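Local coordinates for glucan-binding protein C, GbpC (Streptococcus mutans UA159, PDB 5UQZ) that binds calcium and, as a cell-wall-anchored adhesin, probably binds glucan and mediates both sucrose-independent and sucrose-dependent adherence of the bacterium, at residues D31-E36 and P341-P345; Y144-I149 and I211-N217; I219-S223 and F329-V335; L241-V247 and A304-E310. All blocks are in the same frame, centred on the assembly; numbering follows the deposited sequence.

Contact 1. Residues D31-E36 and P341-P345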
# COMPACT_ATOMS: atom_id res chain seq x y z
N ASP A 31 2.04 -2.55 24.00
CA ASP A 31 1.18 -1.42 23.66
C ASP A 31 1.81 -0.08 24.06
O ASP A 31 1.62 0.92 23.36
CB ASP A 31 -0.17 -1.54 24.35
CG ASP A 31 -1.06 -2.63 23.76
OD1 ASP A 31 -0.75 -3.14 22.67
OD2 ASP A 31 -2.10 -2.96 24.39
N VAL A 32 2.50 -0.02 25.20
CA VAL A 32 3.13 1.23 25.62
C VAL A 32 4.17 1.65 24.60
O VAL A 32 4.27 2.83 24.25
CB VAL A 32 3.74 1.13 27.03
CG1 VAL A 32 4.69 2.31 27.31
CG2 VAL A 32 2.66 1.05 28.07
N LYS A 33 4.95 0.70 24.09
CA LYS A 33 5.96 1.07 23.11
C LYS A 33 5.31 1.57 21.83
O LYS A 33 5.79 2.55 21.22
CB LYS A 33 6.86 -0.14 22.83
CG LYS A 33 7.82 -0.38 23.98
CD LYS A 33 8.67 -1.55 23.73
CE LYS A 33 7.81 -2.73 23.66
NZ LYS A 33 8.23 -3.66 22.58
N GLU A 34 4.24 0.92 21.40
CA GLU A 34 3.57 1.37 20.19
C GLU A 34 2.97 2.74 20.40
O GLU A 34 3.07 3.61 19.52
CB GLU A 34 2.48 0.38 19.77
CG GLU A 34 3.00 -0.93 19.27
CD GLU A 34 1.93 -1.73 18.55
OE1 GLU A 34 0.78 -1.27 18.38
OE2 GLU A 34 2.26 -2.84 18.10
N TYR A 35 2.35 2.96 21.56
CA TYR A 35 1.74 4.24 21.88
C TYR A 35 2.79 5.34 21.86
O TYR A 35 2.56 6.44 21.32
CB TYR A 35 1.09 4.16 23.27
CG TYR A 35 0.59 5.49 23.71
CD1 TYR A 35 -0.67 5.95 23.30
CD2 TYR A 35 1.38 6.32 24.48
CE1 TYR A 35 -1.13 7.16 23.70
CE2 TYR A 35 0.92 7.59 24.86
CZ TYR A 35 -0.33 7.98 24.45
OH TYR A 35 -0.83 9.20 24.84
N GLU A 36 3.94 5.10 22.49
CA GLU A 36 4.95 6.15 22.54
C GLU A 36 5.43 6.50 21.14
O GLU A 36 5.69 7.68 20.84
CB GLU A 36 6.10 5.74 23.45
CG GLU A 36 5.71 5.61 24.93
CD GLU A 36 5.20 6.90 25.56
OE1 GLU A 36 5.55 8.00 25.09
OE2 GLU A 36 4.46 6.81 26.57
N PRO A 341 -3.21 8.86 18.94
CA PRO A 341 -3.33 7.52 19.53
C PRO A 341 -4.24 7.46 20.74
O PRO A 341 -4.45 6.38 21.29
CB PRO A 341 -1.90 7.20 19.94
CG PRO A 341 -1.30 8.53 20.28
CD PRO A 341 -1.96 9.54 19.31
N GLY A 342 -4.81 8.58 21.16
CA GLY A 342 -5.66 8.57 22.34
C GLY A 342 -4.86 8.54 23.64
O GLY A 342 -3.74 9.07 23.73
N ALA A 343 -5.43 7.91 24.65
CA ALA A 343 -4.84 7.88 25.99
C ALA A 343 -3.80 6.78 26.09
O ALA A 343 -3.91 5.73 25.45
CB ALA A 343 -5.91 7.64 27.06
N LYS A 344 -2.76 7.04 26.89
CA LYS A 344 -1.73 6.04 27.10
C LYS A 344 -2.33 4.76 27.69
O LYS A 344 -3.22 4.82 28.55
CB LYS A 344 -0.65 6.61 28.01
CG LYS A 344 0.54 5.71 28.22
CD LYS A 344 1.33 6.12 29.43
CE LYS A 344 2.79 5.75 29.28
NZ LYS A 344 3.40 5.42 30.59
N PRO A 345 -1.89 3.60 27.24
CA PRO A 345 -2.33 2.34 27.85
C PRO A 345 -2.07 2.33 29.35
O PRO A 345 -1.12 2.93 29.85
CB PRO A 345 -1.46 1.29 27.15
CG PRO A 345 -1.07 1.89 25.85
CD PRO A 345 -0.95 3.38 26.13

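Contact 2. Residues Y144-I149 and I211-N217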
# COMPACT_ATOMS: atom_id res chain seq x y z
N TYR A 144 -9.00 19.34 -8.55
CA TYR A 144 -7.67 19.88 -8.24
C TYR A 144 -7.78 21.39 -8.21
O TYR A 144 -8.15 21.99 -9.22
CB TYR A 144 -6.65 19.45 -9.30
CG TYR A 144 -5.33 20.14 -9.07
CD1 TYR A 144 -4.45 19.68 -8.08
CD2 TYR A 144 -4.99 21.25 -9.81
CE1 TYR A 144 -3.24 20.35 -7.83
CE2 TYR A 144 -3.76 21.92 -9.59
CZ TYR A 144 -2.88 21.47 -8.58
OH TYR A 144 -1.66 22.07 -8.33
N ASN A 145 -7.44 22.00 -7.08
CA ASN A 145 -7.54 23.46 -6.93
C ASN A 145 -8.87 23.98 -7.47
O ASN A 145 -8.95 24.95 -8.24
CB ASN A 145 -6.33 24.15 -7.58
CG ASN A 145 -5.08 24.08 -6.68
OD1 ASN A 145 -5.16 23.71 -5.51
ND2 ASN A 145 -3.94 24.43 -7.25
N ASP A 146 -9.95 23.33 -7.04
CA ASP A 146 -11.31 23.74 -7.42
C ASP A 146 -11.64 23.55 -8.90
O ASP A 146 -12.71 24.02 -9.32
CB ASP A 146 -11.63 25.15 -6.92
CG ASP A 146 -11.73 25.21 -5.44
OD1 ASP A 146 -11.89 24.17 -4.77
OD2 ASP A 146 -11.68 26.36 -4.94
N LYS A 147 -10.81 22.85 -9.66
CA LYS A 147 -11.16 22.41 -11.01
C LYS A 147 -11.68 20.99 -10.87
O LYS A 147 -10.90 20.06 -10.56
CB LYS A 147 -9.93 22.44 -11.91
CG LYS A 147 -9.32 23.82 -12.06
CD LYS A 147 -8.01 23.73 -12.87
CE LYS A 147 -7.49 25.12 -13.16
NZ LYS A 147 -6.50 25.12 -14.28
N LYS A 148 -12.95 20.78 -11.16
CA LYS A 148 -13.45 19.41 -11.15
C LYS A 148 -12.71 18.61 -12.23
O LYS A 148 -12.49 19.10 -13.34
CB LYS A 148 -14.97 19.46 -11.44
CG LYS A 148 -15.65 18.08 -11.35
CD LYS A 148 -17.14 18.23 -11.52
CE LYS A 148 -17.81 16.90 -11.80
NZ LYS A 148 -17.70 15.91 -10.67
N ILE A 149 -12.40 17.37 -11.90
CA ILE A 149 -11.68 16.48 -12.81
C ILE A 149 -12.68 15.63 -13.58
O ILE A 149 -13.55 15.00 -12.97
CB ILE A 149 -10.68 15.63 -12.01
CG1 ILE A 149 -9.55 16.55 -11.49
CG2 ILE A 149 -10.12 14.52 -12.88
CD1 ILE A 149 -8.67 15.91 -10.39
N ILE A 211 -4.64 19.46 -16.78
CA ILE A 211 -4.52 20.39 -15.67
C ILE A 211 -3.04 20.58 -15.31
O ILE A 211 -2.31 19.61 -15.04
CB ILE A 211 -5.31 19.84 -14.48
CG1 ILE A 211 -6.78 19.87 -14.80
CG2 ILE A 211 -5.02 20.73 -13.24
CD1 ILE A 211 -7.67 19.23 -13.71
N ASP A 212 -2.61 21.85 -15.30
CA ASP A 212 -1.26 22.21 -14.89
C ASP A 212 -1.11 22.05 -13.37
O ASP A 212 -1.85 22.67 -12.60
CB ASP A 212 -1.07 23.67 -15.32
CG ASP A 212 0.31 24.23 -14.98
OD1 ASP A 212 1.20 23.50 -14.52
OD2 ASP A 212 0.49 25.46 -15.19
N LEU A 213 -0.14 21.24 -12.96
CA LEU A 213 0.12 20.94 -11.55
C LEU A 213 1.24 21.79 -10.97
O LEU A 213 1.68 21.54 -9.84
CB LEU A 213 0.38 19.44 -11.35
CG LEU A 213 -0.72 18.53 -11.88
CD1 LEU A 213 -0.35 17.07 -11.58
CD2 LEU A 213 -2.11 18.85 -11.27
N SER A 214 1.68 22.84 -11.69
CA SER A 214 2.88 23.52 -11.20
C SER A 214 2.62 24.52 -10.08
O SER A 214 3.59 25.16 -9.66
CB SER A 214 3.70 24.14 -12.33
OG SER A 214 2.93 25.11 -13.01
N GLY A 215 1.40 24.61 -9.57
CA GLY A 215 1.17 25.26 -8.28
C GLY A 215 1.62 24.39 -7.12
O GLY A 215 1.61 24.84 -5.97
N ASN A 216 2.01 23.14 -7.39
CA ASN A 216 2.56 22.27 -6.36
C ASN A 216 1.56 21.94 -5.28
O ASN A 216 1.91 21.75 -4.10
CB ASN A 216 3.88 22.79 -5.80
CG ASN A 216 5.00 22.69 -6.79
OD1 ASN A 216 4.83 22.24 -7.92
ND2 ASN A 216 6.18 23.17 -6.40
N ASN A 217 0.27 21.81 -5.67
CA ASN A 217 -0.78 21.47 -4.72
C ASN A 217 -1.25 20.02 -4.84
O ASN A 217 -2.21 19.64 -4.15
CB ASN A 217 -1.97 22.42 -4.85
CG ASN A 217 -1.56 23.88 -4.62
OD1 ASN A 217 -1.62 24.71 -5.53
ND2 ASN A 217 -1.13 24.17 -3.38

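Contact 3. Residues I219-S223 and F329-V335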
# COMPACT_ATOMS: atom_id res chain seq x y z
N ILE A 219 -0.71 16.71 -3.66
CA ILE A 219 0.04 15.88 -2.72
C ILE A 219 -0.52 14.47 -2.84
O ILE A 219 -1.73 14.25 -2.66
CB ILE A 219 -0.04 16.40 -1.27
CG1 ILE A 219 0.22 17.93 -1.19
CG2 ILE A 219 0.99 15.63 -0.41
CD1 ILE A 219 1.51 18.40 -1.83
N MET A 220 0.33 13.52 -3.18
CA MET A 220 -0.13 12.17 -3.46
C MET A 220 0.56 11.17 -2.54
O MET A 220 1.71 11.33 -2.14
CB MET A 220 0.12 11.83 -4.92
CG MET A 220 -0.71 12.77 -5.80
SD MET A 220 -0.85 12.28 -7.50
CE MET A 220 -1.96 10.89 -7.28
N SER A 221 -0.16 10.11 -2.24
CA SER A 221 0.31 9.10 -1.32
C SER A 221 1.27 8.13 -2.00
O SER A 221 1.10 7.78 -3.17
CB SER A 221 -0.89 8.32 -0.79
OG SER A 221 -1.56 7.66 -1.84
N LEU A 222 2.25 7.66 -1.23
CA LEU A 222 3.11 6.54 -1.61
C LEU A 222 3.14 5.64 -0.37
O LEU A 222 4.16 5.47 0.32
CB LEU A 222 4.51 7.04 -2.01
CG LEU A 222 4.47 7.95 -3.25
CD1 LEU A 222 5.78 8.66 -3.48
CD2 LEU A 222 4.03 7.21 -4.53
N SER A 223 1.99 5.06 -0.08
CA SER A 223 1.82 4.25 1.11
C SER A 223 2.27 2.81 0.87
O SER A 223 2.56 2.39 -0.25
CB SER A 223 0.36 4.26 1.51
OG SER A 223 -0.08 5.59 1.78
N PHE A 329 0.23 -1.44 -5.90
CA PHE A 329 0.71 -0.06 -5.84
C PHE A 329 -0.45 0.84 -6.15
O PHE A 329 -1.00 0.78 -7.25
CB PHE A 329 1.83 0.18 -6.86
CG PHE A 329 2.35 1.57 -6.79
CD1 PHE A 329 3.30 1.91 -5.84
CD2 PHE A 329 1.84 2.56 -7.61
CE1 PHE A 329 3.72 3.25 -5.72
CE2 PHE A 329 2.27 3.87 -7.49
CZ PHE A 329 3.21 4.21 -6.55
N ALA A 330 -0.78 1.72 -5.22
CA ALA A 330 -1.81 2.70 -5.42
C ALA A 330 -1.24 4.07 -5.11
O ALA A 330 -0.37 4.21 -4.24
CB ALA A 330 -3.07 2.43 -4.60
N THR A 331 -1.70 5.07 -5.83
CA THR A 331 -1.39 6.44 -5.42
C THR A 331 -2.63 7.29 -5.64
O THR A 331 -3.35 7.12 -6.61
CB THR A 331 -0.13 7.00 -6.17
OG1 THR A 331 0.13 8.34 -5.69
CG2 THR A 331 -0.38 7.07 -7.67
N ASN A 332 -2.88 8.18 -4.71
CA ASN A 332 -4.13 8.94 -4.65
C ASN A 332 -3.86 10.09 -3.67
O ASN A 332 -2.74 10.27 -3.21
CB ASN A 332 -5.28 8.01 -4.27
CG ASN A 332 -4.93 7.21 -3.08
OD1 ASN A 332 -4.50 7.78 -2.03
ND2 ASN A 332 -5.01 5.90 -3.21
N SER A 333 -4.89 10.85 -3.32
CA SER A 333 -4.68 11.99 -2.43
C SER A 333 -4.75 11.63 -0.97
O SER A 333 -4.54 12.52 -0.14
CB SER A 333 -5.69 13.10 -2.73
OG SER A 333 -7.02 12.67 -2.51
N ALA A 334 -4.99 10.36 -0.63
CA ALA A 334 -5.15 9.98 0.78
C ALA A 334 -3.80 9.63 1.40
O ALA A 334 -3.42 8.46 1.57
CB ALA A 334 -6.13 8.84 0.88
N VAL A 335 -3.05 10.65 1.71
CA VAL A 335 -1.75 10.49 2.35
C VAL A 335 -1.93 9.94 3.75
O VAL A 335 -2.78 10.42 4.52
CB VAL A 335 -1.02 11.85 2.33
CG1 VAL A 335 0.34 11.74 3.05
CG2 VAL A 335 -0.85 12.36 0.89
O HOH W 1 -0.46 5.12 -1.71
O HOH W 2 0.44 1.43 -2.52
O HOH W 3 -2.70 5.90 1.87
O HOH W 4 2.14 3.68 -3.14

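Contact 4. Residues L241-V247 and A304-E310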
# COMPACT_ATOMS: atom_id res chain seq x y z
N LEU A 241 11.09 8.90 -7.52
CA LEU A 241 10.13 9.97 -7.76
C LEU A 241 10.45 10.80 -9.00
O LEU A 241 9.60 11.62 -9.39
CB LEU A 241 10.03 10.93 -6.56
CG LEU A 241 9.22 10.28 -5.39
CD1 LEU A 241 9.88 9.08 -4.74
CD2 LEU A 241 9.06 11.34 -4.35
N GLY A 242 11.61 10.61 -9.62
CA GLY A 242 11.89 11.41 -10.80
C GLY A 242 11.96 12.87 -10.42
O GLY A 242 12.56 13.25 -9.41
N ASP A 243 11.33 13.71 -11.24
CA ASP A 243 11.26 15.14 -10.98
C ASP A 243 10.19 15.56 -9.98
O ASP A 243 10.07 16.75 -9.65
CB ASP A 243 11.08 15.86 -12.32
CG ASP A 243 11.40 17.35 -12.23
OD1 ASP A 243 12.39 17.71 -11.54
OD2 ASP A 243 10.66 18.13 -12.82
N ASN A 244 9.43 14.61 -9.44
CA ASN A 244 8.48 14.92 -8.36
C ASN A 244 9.24 15.02 -7.05
O ASN A 244 10.40 14.62 -6.96
CB ASN A 244 7.42 13.85 -8.33
CG ASN A 244 6.79 13.68 -9.70
OD1 ASN A 244 6.05 14.56 -10.17
ND2 ASN A 244 7.04 12.54 -10.36
N GLU A 245 8.60 15.58 -6.02
CA GLU A 245 9.29 15.94 -4.79
C GLU A 245 8.84 15.07 -3.63
O GLU A 245 7.65 14.99 -3.33
CB GLU A 245 9.06 17.40 -4.48
CG GLU A 245 9.83 17.89 -3.31
CD GLU A 245 9.81 19.41 -3.19
OE1 GLU A 245 10.39 19.87 -2.17
OE2 GLU A 245 9.27 20.10 -4.10
N PHE A 246 9.79 14.50 -2.88
CA PHE A 246 9.45 13.67 -1.73
C PHE A 246 8.93 14.53 -0.59
O PHE A 246 9.48 15.58 -0.31
CB PHE A 246 10.72 12.94 -1.26
CG PHE A 246 10.53 12.09 -0.03
CD1 PHE A 246 9.48 11.19 0.10
CD2 PHE A 246 11.51 12.10 0.96
CE1 PHE A 246 9.39 10.37 1.20
CE2 PHE A 246 11.41 11.28 2.08
CZ PHE A 246 10.34 10.42 2.20
N VAL A 247 7.86 14.06 0.06
CA VAL A 247 7.36 14.61 1.30
C VAL A 247 7.51 13.53 2.37
O VAL A 247 6.82 12.49 2.35
CB VAL A 247 5.90 15.07 1.16
CG1 VAL A 247 5.40 15.57 2.50
CG2 VAL A 247 5.79 16.15 0.07
N ALA A 304 5.13 10.17 0.71
CA ALA A 304 4.23 10.97 -0.09
C ALA A 304 5.07 11.79 -1.05
O ALA A 304 6.30 11.82 -0.94
CB ALA A 304 3.41 11.91 0.78
N MET A 305 4.39 12.45 -2.00
CA MET A 305 5.08 13.29 -2.96
C MET A 305 4.25 14.52 -3.25
O MET A 305 3.03 14.49 -3.21
CB MET A 305 5.42 12.58 -4.26
CG MET A 305 4.23 12.04 -5.00
SD MET A 305 4.78 11.32 -6.59
CE MET A 305 3.27 10.49 -7.11
N THR A 306 4.94 15.61 -3.61
CA THR A 306 4.32 16.67 -4.41
C THR A 306 4.45 16.23 -5.86
O THR A 306 5.58 16.13 -6.38
CB THR A 306 5.01 18.00 -4.16
OG1 THR A 306 4.87 18.36 -2.78
CG2 THR A 306 4.38 19.08 -5.03
N TYR A 307 3.34 15.82 -6.43
CA TYR A 307 3.31 15.30 -7.78
C TYR A 307 3.20 16.46 -8.75
O TYR A 307 2.24 17.24 -8.73
CB TYR A 307 2.11 14.34 -7.93
CG TYR A 307 2.02 13.78 -9.34
CD1 TYR A 307 3.06 13.02 -9.86
CD2 TYR A 307 0.94 14.07 -10.18
CE1 TYR A 307 3.03 12.56 -11.18
CE2 TYR A 307 0.88 13.61 -11.46
CZ TYR A 307 1.90 12.86 -11.96
OH TYR A 307 1.90 12.41 -13.26
N LYS A 308 4.21 16.56 -9.62
CA LYS A 308 4.33 17.71 -10.53
C LYS A 308 3.95 17.33 -11.96
O LYS A 308 4.16 18.11 -12.89
CB LYS A 308 5.76 18.24 -10.49
CG LYS A 308 6.06 18.83 -9.10
CD LYS A 308 7.52 19.33 -9.03
CE LYS A 308 7.83 19.86 -7.64
NZ LYS A 308 9.21 20.42 -7.47
N GLY A 309 3.39 16.15 -12.17
CA GLY A 309 2.97 15.76 -13.50
C GLY A 309 3.99 15.00 -14.30
O GLY A 309 3.70 14.68 -15.44
N GLU A 310 5.07 14.60 -13.72
CA GLU A 310 6.16 13.94 -14.43
C GLU A 310 6.25 12.47 -14.04
O GLU A 310 5.78 12.07 -12.97
CB GLU A 310 7.45 14.69 -14.06
CG GLU A 310 7.39 16.15 -14.55
CD GLU A 310 8.64 16.64 -15.25
OE1 GLU A 310 9.65 15.92 -15.43
OE2 GLU A 310 8.62 17.83 -15.61

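Contact 1. Residues D31-E36 and P341-P345
With CG anti to the backbone N (chi1 174°), Tyr35 swings its ring off the helix and into the bend of 341-345, where Lys344, whose CG is likewise turned away from its own N (chi1 -175°), lies across it at about a right angle. The backbone of Lys344 meets the ring face: its CA sits over the middle of it, 3.6 Å from the ring centroid and 13° off the normal, a CH-pi interaction. CB and CG of the same lysine follow the ring along its CE2 side. At the far end of the ring the phenol OH donates a hydrogen bond of 3.1 Å to Gly342 O, which lies near the ring plane at its edge. The two prolines meet the ring obliquely, Pro345 through CD, 3.6 Å from Tyr35 CG, and Pro341 through CG, 3.7 Å from Tyr35 CE1.

One turn earlier in the helix, Asp31 and Val32 receive the rest of Pro345, with Val32 CG2 4.2 Å from Pro345 CB. Glu36 bends at chi2, which places its OE2 3.4 Å from Lys344 CE; the charged NZ stays beyond salt-bridge distance. Pro341 also rests on Gln38, Lys39 and Tyr42, and Pro345 on Tyr28, all of helix 3-51, so the C-terminal segment follows the long N-terminal helix, here within its predicted coiled coil. One phenol bond and CH contacts from prolines and a lysine thus join two surface segments, with the Glu36-Lys344 attraction probably a modest, solvent-screened addition.

Contact 2. Residues Y144-I149 and I211-N217
Apolar contacts centre on the ring of Tyr144, which reaches from the beta turn 144-147 into the loop 211-217. Leu213 CD2 stands over the middle of one face, 3.7 Å from the centroid and 6° off the normal, a CH-pi contact almost directly over the ring. Ile211 approaches obliquely: its CG2 branch, anti to the backbone N, comes within 3.5 Å of Tyr144 CD2. The other branch of Ile211 ends in CD1, 4.0 Å from Ile149 CG1, and the two isoleucines cross at about a right angle. The opposite face of the tyrosine carries the amide of its neighbour Asn145, with CG offset toward the rim.

Hydrogen bonds gather at Asn217. Its backbone N donates to Tyr144 OH over 3.3 Å, holding the phenol end, while its side-chain OD1 accepts from Asn145 ND2 at 2.9 Å. This second bond is nearly straight (167°) and leaves within the amide plane of Asn145, and it meets the Asn217 carbonyl from 35° out of that group's plane; the two amide planes are steeply inclined. Asn217 ND2 donates in turn to Ala61 O, so both polar atoms of that amide are engaged.

Turns shape both backbones. Tyr144 to Lys147 form a type I' turn, with Asn145 and Asp146 at positive phi. In the partner loop, Asp212 OD1 accepts from the backbone N of Ser214, an Asx turn overlapping the start of the type I turn from Leu213 to Asn216. The arrangement is that of a beta-hairpin with a type I' turn, strands 143-144 and 147-148, packed by its first strand's tyrosine against a connecting loop of the beta-supersandwich domain.

Contact 3. Residues I219-S223 and F329-V335
Ser221 and Asn332 form the tight part of the contact, where the edge strand 219-222 meets the irregular chain after strand 325-329. Ser221 N donates to Asn332 O at 2.8 Å, nearly along the C=O axis, and Met220 CA adds a CH...O contact of 3.2 Å to that same Asn332 O. Thr331, with OG1 anti to its backbone N (chi1 -179°), gives its hydroxyl to Ser221 O at 2.8 Å, within the carbonyl plane. Ser221 OG lies 2.9 Å from Asn332 OD1, with Asn332 O a second possible acceptor; OD1 accepts from Ala334 N in an Asx turn. Apolar groups close both ends: Ile219 CG2 meets Val335 CG2, and Leu222 CD2 touches the edge of the Phe329 ring, 3.7 Å from its CZ.

Around Ser223 the two chains draw apart and water mediates. One water donates to Ser221 OG and Ala330 O while accepting from Ser223 N; another links Ser223 OG to Ala334 O. Ser224, the next residue, binds calcium, and Phe329 lies about 7 Å from the ion between nearest atoms. Direct bonds thus grip the N and O of Ser221, whereas water takes up Ser223 N, Ala330 O and Ala334 O toward Ser224.

Contact 4. Residues L241-V247 and A304-E310
Strands 245-247 and 304-306 pair antiparallel, Glu245 with Thr306 as a hydrogen-bonded pair and Phe246 with Met305 as a non-hydrogen-bonded one, although the N-to-C directions of the short strands make an angle of only 137°. Beyond the paired residues the side chain of Asn244 takes over. Its OD1 accepts from Lys308 N at 2.8 Å. Its ND2 gives one straight bond (179°) to Glu310 O at 2.9 Å, and another to Leu241 O, which also receives Asn244 N and closes the type II' turn 241-244. With CG beside its own backbone N (chi1 -53°), the amide lies alongside the Tyr307 ring, the two planes moderately inclined, and Asn244 OD1 is 3.4 Å from Tyr307 CD1. The phenol of Tyr307 itself is bonded to Ile201 O.

On the face shared by Glu245, Val247, Ala304 and Thr306, Val247 CB packs 4.0 Å from Ala304 CB, and Val247 CG2 reaches Thr306 OG1, a hydroxyl bonded to Arg57. Extended Glu245 and Lys308 cross there in a weak salt bridge, OE2 to NZ 3.4 Å. The other face has Leu241 CD2 against Met305 CB at 3.8 Å, and Phe246 continuing onto Ile261 and Leu256. At the turn, Asp243 OD2 and Glu310 OE2 stand 3.5 Å apart, their carboxylates steeply turned to each other. This proximity of like charges may slightly raise the proton affinity of both, though solvent probably screens it, while the buried amide of Asn244, bonded to three backbone groups, ties the turn to the chain leaving strand 303-306.

Along the chain, contact 1 encloses the other three: contact 2 closes before contact 3 opens, and contact 4 is nested within contact 3. Contacts 3 and 4 share the small antiparallel sheet in which strand 303-306 lies between 219-222 and 245-247; their centres are 11 Å apart, and Met220 N probably bonds to Met305 O. Contact 2 lies 14 Å from contact 4 between centres and touches it where Leu213 meets Tyr307. These three therefore form one continuous region of the GbpC-family domain, with contact 3 bordering the calcium site. Contact 1 stands apart, 26 Å or more away between centres, joining the long N-terminal helix 3-51 to the C-terminal tail outside that cluster.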